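Local coordinates for SIR4-interacting protein SIF2 (Saccharomyces cerevisiae, PDB 1R5M) that forms an eight-bladed WD40 propeller that acts as a transcription corepressor in the Set3 complex and antagonizes telomeric silencing in yeast, at residues G130-W135 / I174-I179; G310-W315 / Q343-A348. One frame throughout, in Å; residues are numbered along the deposited sequence.

Contact 1: G130-W135 / I174-I179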
# COMPACT_ATOMS: atom_id res chain seq x y z
N GLY A 130 12.81 -4.38 13.07
CA GLY A 130 13.15 -5.13 11.87
C GLY A 130 12.63 -6.55 11.76
O GLY A 130 12.63 -7.13 10.67
N GLU A 131 12.19 -7.12 12.87
CA GLU A 131 11.70 -8.49 12.86
C GLU A 131 10.41 -8.68 12.07
O GLU A 131 9.52 -7.83 12.08
CB GLU A 131 11.46 -8.98 14.29
CG GLU A 131 11.04 -10.44 14.37
CD GLU A 131 10.65 -10.85 15.78
OE1 GLU A 131 9.66 -10.29 16.30
OE2 GLU A 131 11.32 -11.72 16.36
N LEU A 132 10.32 -9.82 11.40
CA LEU A 132 9.13 -10.18 10.64
C LEU A 132 8.62 -11.49 11.24
O LEU A 132 9.41 -12.35 11.63
CB LEU A 132 9.47 -10.43 9.17
CG LEU A 132 9.99 -9.27 8.32
CD1 LEU A 132 10.57 -9.84 7.02
CD2 LEU A 132 8.87 -8.29 8.02
N ARG A 133 7.30 -11.62 11.33
CA ARG A 133 6.69 -12.86 11.81
C ARG A 133 5.61 -13.25 10.82
O ARG A 133 4.93 -12.38 10.24
CB ARG A 133 6.11 -12.69 13.22
CG ARG A 133 7.21 -12.69 14.27
CD ARG A 133 6.73 -12.55 15.71
NE ARG A 133 7.93 -12.58 16.55
CZ ARG A 133 8.27 -13.57 17.36
NH1 ARG A 133 7.50 -14.64 17.50
NH2 ARG A 133 9.45 -13.53 17.97
N LEU A 134 5.48 -14.55 10.59
CA LEU A 134 4.52 -15.12 9.65
C LEU A 134 3.44 -15.84 10.44
O LEU A 134 3.75 -16.65 11.32
CB LEU A 134 5.23 -16.10 8.72
CG LEU A 134 4.36 -16.86 7.73
CD1 LEU A 134 3.79 -15.90 6.69
CD2 LEU A 134 5.19 -17.94 7.05
N TRP A 135 2.19 -15.55 10.12
CA TRP A 135 1.06 -16.14 10.84
C TRP A 135 -0.01 -16.70 9.90
O TRP A 135 -0.13 -16.28 8.75
CB TRP A 135 0.38 -15.09 11.73
CG TRP A 135 1.30 -14.13 12.42
CD1 TRP A 135 1.93 -13.04 11.86
CD2 TRP A 135 1.68 -14.15 13.80
NE1 TRP A 135 2.67 -12.39 12.82
CE2 TRP A 135 2.53 -13.04 14.02
CE3 TRP A 135 1.37 -14.99 14.88
CZ2 TRP A 135 3.08 -12.76 15.27
CZ3 TRP A 135 1.92 -14.71 16.12
CH2 TRP A 135 2.77 -13.60 16.31
N ILE A 174 15.46 -7.80 1.43
CA ILE A 174 15.69 -9.23 1.55
C ILE A 174 14.69 -10.08 0.78
O ILE A 174 13.49 -9.80 0.79
CB ILE A 174 15.61 -9.67 3.04
CG1 ILE A 174 16.60 -8.86 3.88
CG2 ILE A 174 15.86 -11.16 3.16
CD1 ILE A 174 18.04 -9.04 3.49
N LEU A 175 15.19 -11.11 0.11
CA LEU A 175 14.36 -12.07 -0.62
C LEU A 175 14.34 -13.29 0.29
O LEU A 175 15.38 -13.86 0.60
CB LEU A 175 14.99 -12.44 -1.96
CG LEU A 175 14.41 -13.69 -2.62
CD1 LEU A 175 12.95 -13.47 -2.98
CD2 LEU A 175 15.23 -14.03 -3.86
N TRP A 176 13.14 -13.69 0.72
CA TRP A 176 12.99 -14.83 1.61
C TRP A 176 12.25 -16.00 1.00
O TRP A 176 11.38 -15.81 0.15
CB TRP A 176 12.17 -14.48 2.85
CG TRP A 176 12.61 -13.34 3.69
CD1 TRP A 176 12.34 -12.01 3.49
CD2 TRP A 176 13.31 -13.42 4.93
NE1 TRP A 176 12.83 -11.26 4.53
CE2 TRP A 176 13.43 -12.10 5.43
CE3 TRP A 176 13.84 -14.48 5.68
CZ2 TRP A 176 14.07 -11.82 6.65
CZ3 TRP A 176 14.48 -14.20 6.88
CH2 TRP A 176 14.58 -12.88 7.35
N ASN A 177 12.60 -17.20 1.44
CA ASN A 177 11.82 -18.37 1.08
C ASN A 177 10.98 -18.30 2.35
O ASN A 177 11.47 -18.59 3.45
CB ASN A 177 12.66 -19.64 1.08
CG ASN A 177 11.80 -20.89 0.97
OD1 ASN A 177 10.75 -20.97 1.60
ND2 ASN A 177 12.24 -21.86 0.17
N VAL A 178 9.73 -17.86 2.22
CA VAL A 178 8.87 -17.66 3.38
C VAL A 178 8.47 -18.93 4.13
O VAL A 178 8.18 -18.88 5.33
CB VAL A 178 7.60 -16.86 2.97
CG1 VAL A 178 6.58 -17.78 2.32
CG2 VAL A 178 7.02 -16.14 4.17
N ILE A 179 8.47 -20.06 3.44
CA ILE A 179 8.11 -21.32 4.07
C ILE A 179 9.23 -21.84 4.97
O ILE A 179 8.98 -22.26 6.10
CB ILE A 179 7.74 -22.38 3.00
CG1 ILE A 179 6.43 -21.97 2.31
CG2 ILE A 179 7.61 -23.76 3.64
CD1 ILE A 179 6.00 -22.88 1.19
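The indole of W176 is met across the contact by one methyl of L132, whose CD1 comes in obliquely and lies 3.7 Å from W176 NE1 and 4.0 Å from W176 CE2. One face of the same ring carries I174 CG2, 3.3 Å above the plane and offset toward the rim, so W176 packs within its own strand and against strand 132-136 of the adjacent blade. The NE1 hydrogen is spent on S166 OG, which fixes how the indole is turned and marks the approach of L132 CD1 as apolar packing.

A second flat group, the guanidinium of R133, stands on 130-135 itself. R133 grips E131 side-on: NE reaches E131 OE1 at 2.9 Å with a nearly straight N-H...O angle of 176°, and OE1 lies in the guanidinium plane, at its edge, while NH2 takes OE2 at 3.1 Å. Both nitrogens come from above the carboxylate plane. E131 OE1 is shared with H96 ND1, a second bond that would further restrain the carboxylate.

Farther along, L134 and V178 meet at about a right angle. With CG of L134 anti to the backbone N (chi1 176°), L134 CD2 reaches V178 CG2 at 3.9 Å and V178 O at 3.6 Å. V178 sits just past the end of its strand, so part of this contact is made to a carbonyl. W157, from the intervening strand 152-157, touches both L134 and V178, and the same strand packs I152 and V155 against L132.

The four touching residues are buried, and they join the third strand of one four-stranded antiparallel sheet to the third strand, and the turn just after it, of the next. Such face-to-face packing of adjacent blades, together with a tryptophan bonded to a serine of the neighbouring strand, is characteristic of the WD40 β-propeller.

Contact 2: G310-W315 / Q343-A348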
# COMPACT_ATOMS: atom_id res chain seq x y z
N GLY A 310 -2.02 17.85 -2.97
CA GLY A 310 -3.45 17.84 -2.74
C GLY A 310 -4.34 17.41 -3.89
O GLY A 310 -5.56 17.54 -3.81
N SER A 311 -3.75 16.87 -4.95
CA SER A 311 -4.55 16.45 -6.10
C SER A 311 -4.57 14.95 -6.35
O SER A 311 -3.66 14.22 -5.94
CB SER A 311 -4.06 17.15 -7.38
OG SER A 311 -2.80 16.63 -7.79
N VAL A 312 -5.63 14.52 -7.02
CA VAL A 312 -5.82 13.14 -7.42
C VAL A 312 -5.89 13.24 -8.93
O VAL A 312 -6.68 14.02 -9.47
CB VAL A 312 -7.15 12.56 -6.88
CG1 VAL A 312 -7.33 11.14 -7.38
CG2 VAL A 312 -7.15 12.59 -5.36
N ARG A 313 -5.06 12.47 -9.62
CA ARG A 313 -5.03 12.52 -11.07
C ARG A 313 -5.19 11.15 -11.72
O ARG A 313 -4.52 10.19 -11.33
CB ARG A 313 -3.73 13.18 -11.54
CG ARG A 313 -3.58 14.61 -11.04
CD ARG A 313 -2.23 15.22 -11.38
NE ARG A 313 -2.07 16.51 -10.70
CZ ARG A 313 -2.06 17.69 -11.32
NH1 ARG A 313 -2.19 17.75 -12.63
NH2 ARG A 313 -1.92 18.80 -10.61
N LEU A 314 -6.08 11.08 -12.70
CA LEU A 314 -6.35 9.85 -13.44
C LEU A 314 -5.71 10.03 -14.81
O LEU A 314 -6.00 11.01 -15.52
CB LEU A 314 -7.86 9.63 -13.58
CG LEU A 314 -8.30 8.39 -14.35
CD1 LEU A 314 -7.91 7.13 -13.58
CD2 LEU A 314 -9.81 8.44 -14.56
N TRP A 315 -4.85 9.09 -15.19
CA TRP A 315 -4.12 9.17 -16.45
C TRP A 315 -4.51 8.07 -17.44
O TRP A 315 -4.79 6.94 -17.04
CB TRP A 315 -2.62 9.07 -16.17
CG TRP A 315 -2.13 9.89 -15.00
CD1 TRP A 315 -2.15 9.54 -13.67
CD2 TRP A 315 -1.52 11.18 -15.06
NE1 TRP A 315 -1.57 10.53 -12.91
CE2 TRP A 315 -1.18 11.55 -13.73
CE3 TRP A 315 -1.22 12.07 -16.10
CZ2 TRP A 315 -0.56 12.77 -13.43
CZ3 TRP A 315 -0.60 13.27 -15.80
CH2 TRP A 315 -0.28 13.61 -14.48
N GLN A 343 -13.27 0.71 -9.09
CA GLN A 343 -14.25 1.75 -9.40
C GLN A 343 -14.26 2.92 -8.41
O GLN A 343 -14.93 3.92 -8.65
CB GLN A 343 -15.64 1.13 -9.46
CG GLN A 343 -15.79 0.06 -10.54
CD GLN A 343 -15.92 0.65 -11.93
OE1 GLN A 343 -15.16 1.53 -12.31
NE2 GLN A 343 -16.88 0.15 -12.69
N LYS A 344 -13.53 2.78 -7.31
CA LYS A 344 -13.50 3.83 -6.29
C LYS A 344 -12.08 4.05 -5.79
O LYS A 344 -11.30 3.11 -5.67
CB LYS A 344 -14.39 3.43 -5.11
CG LYS A 344 -15.85 3.18 -5.46
CD LYS A 344 -16.59 4.48 -5.74
CE LYS A 344 -18.06 4.23 -6.06
NZ LYS A 344 -18.23 3.49 -7.34
N TYR A 345 -11.75 5.31 -5.51
CA TYR A 345 -10.42 5.65 -5.01
C TYR A 345 -10.59 6.49 -3.76
O TYR A 345 -11.20 7.56 -3.79
CB TYR A 345 -9.63 6.44 -6.07
CG TYR A 345 -8.15 6.51 -5.79
CD1 TYR A 345 -7.36 5.36 -5.82
CD2 TYR A 345 -7.53 7.73 -5.50
CE1 TYR A 345 -5.98 5.42 -5.56
CE2 TYR A 345 -6.15 7.80 -5.25
CZ TYR A 345 -5.39 6.64 -5.28
OH TYR A 345 -4.04 6.70 -5.04
N ALA A 346 -10.06 6.00 -2.64
CA ALA A 346 -10.17 6.69 -1.36
C ALA A 346 -8.85 7.35 -0.99
O ALA A 346 -7.79 6.73 -1.07
CB ALA A 346 -10.58 5.71 -0.28
N VAL A 347 -8.92 8.61 -0.57
CA VAL A 347 -7.73 9.35 -0.18
C VAL A 347 -7.89 9.99 1.19
O VAL A 347 -9.00 10.38 1.58
CB VAL A 347 -7.39 10.46 -1.19
CG1 VAL A 347 -7.04 9.84 -2.54
CG2 VAL A 347 -8.55 11.43 -1.33
N ALA A 348 -6.79 10.08 1.93
CA ALA A 348 -6.81 10.69 3.25
C ALA A 348 -6.06 12.01 3.18
O ALA A 348 -4.87 12.04 2.88
CB ALA A 348 -6.16 9.77 4.27
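A chi1 of 177° at V312 decides how it divides its methyls between Y345 and V347: CG1 is swung opposite the backbone nitrogen, CG2 opposite the carbonyl carbon, and each branch has its own partner. On the facing strand, Y345 extends its ring along a similar course (chi1 -165°), whereas V347 turns CG1 away from its carbonyl carbon, which brings that methyl up to V312.

The evidence for two separate contacts lies in the distances. V312 CG1 is 3.9 Å from Y345 CD2 and 4.1 Å from Y345 CE2, so it meets the CD2-CE2 bond of the ring, obliquely. V312 CG2 and V347 CG1 reach toward each other tip to tip at 3.9 Å. V312 thus covers the span between two residues that alternate along 344-348, and the closest CA pair, V312 CA to V347 CA at 8.4 Å, is bridged by side chains alone.

Neighbouring strands complete the packing. I304 touches both V312 and Y345, C306 adds to the Y345 side, and Y357 lies against both V312 and V347. The polar side chains S311 and R313 are engaged within their own blade: R313 NE donates to S311 OG at 3.0 Å and 149°, with the oxygen tilted from the guanidinium plane, and S311 OG is also bonded to D309 OD1.

The contact joins the third strand of one blade to the second strand of the next. All three touching residues are buried and every pairing is carbon to carbon, without a polar bond between the segments. Its chemistry is therefore that of van der Waals and hydrophobic packing: the fit of three valine methyls and the CD2-CE2 bond of one ring, rather than directional bonding, probably contributes to how these strands face each other, together with I304, C306 and Y357.

How the contacts relate
Read from the N terminus, contact 1 comes first: the chain leaves strand 132-136 in WD 2, runs through the outer strand of that blade and the first strands of the next, and returns at 174-179, closing a loop of 38 intervening residues. Contact 2 opens only later, when 310-315 in WD 6 is met by 343-348 in WD 7 after 27 residues. The two loops are in series; they neither nest nor cross. Their centres lie about 32 Å apart, with nearest atoms about 24 Å apart, on opposite sides of the chain's centre. Each ties one propeller blade to the next, at separate points of the ring.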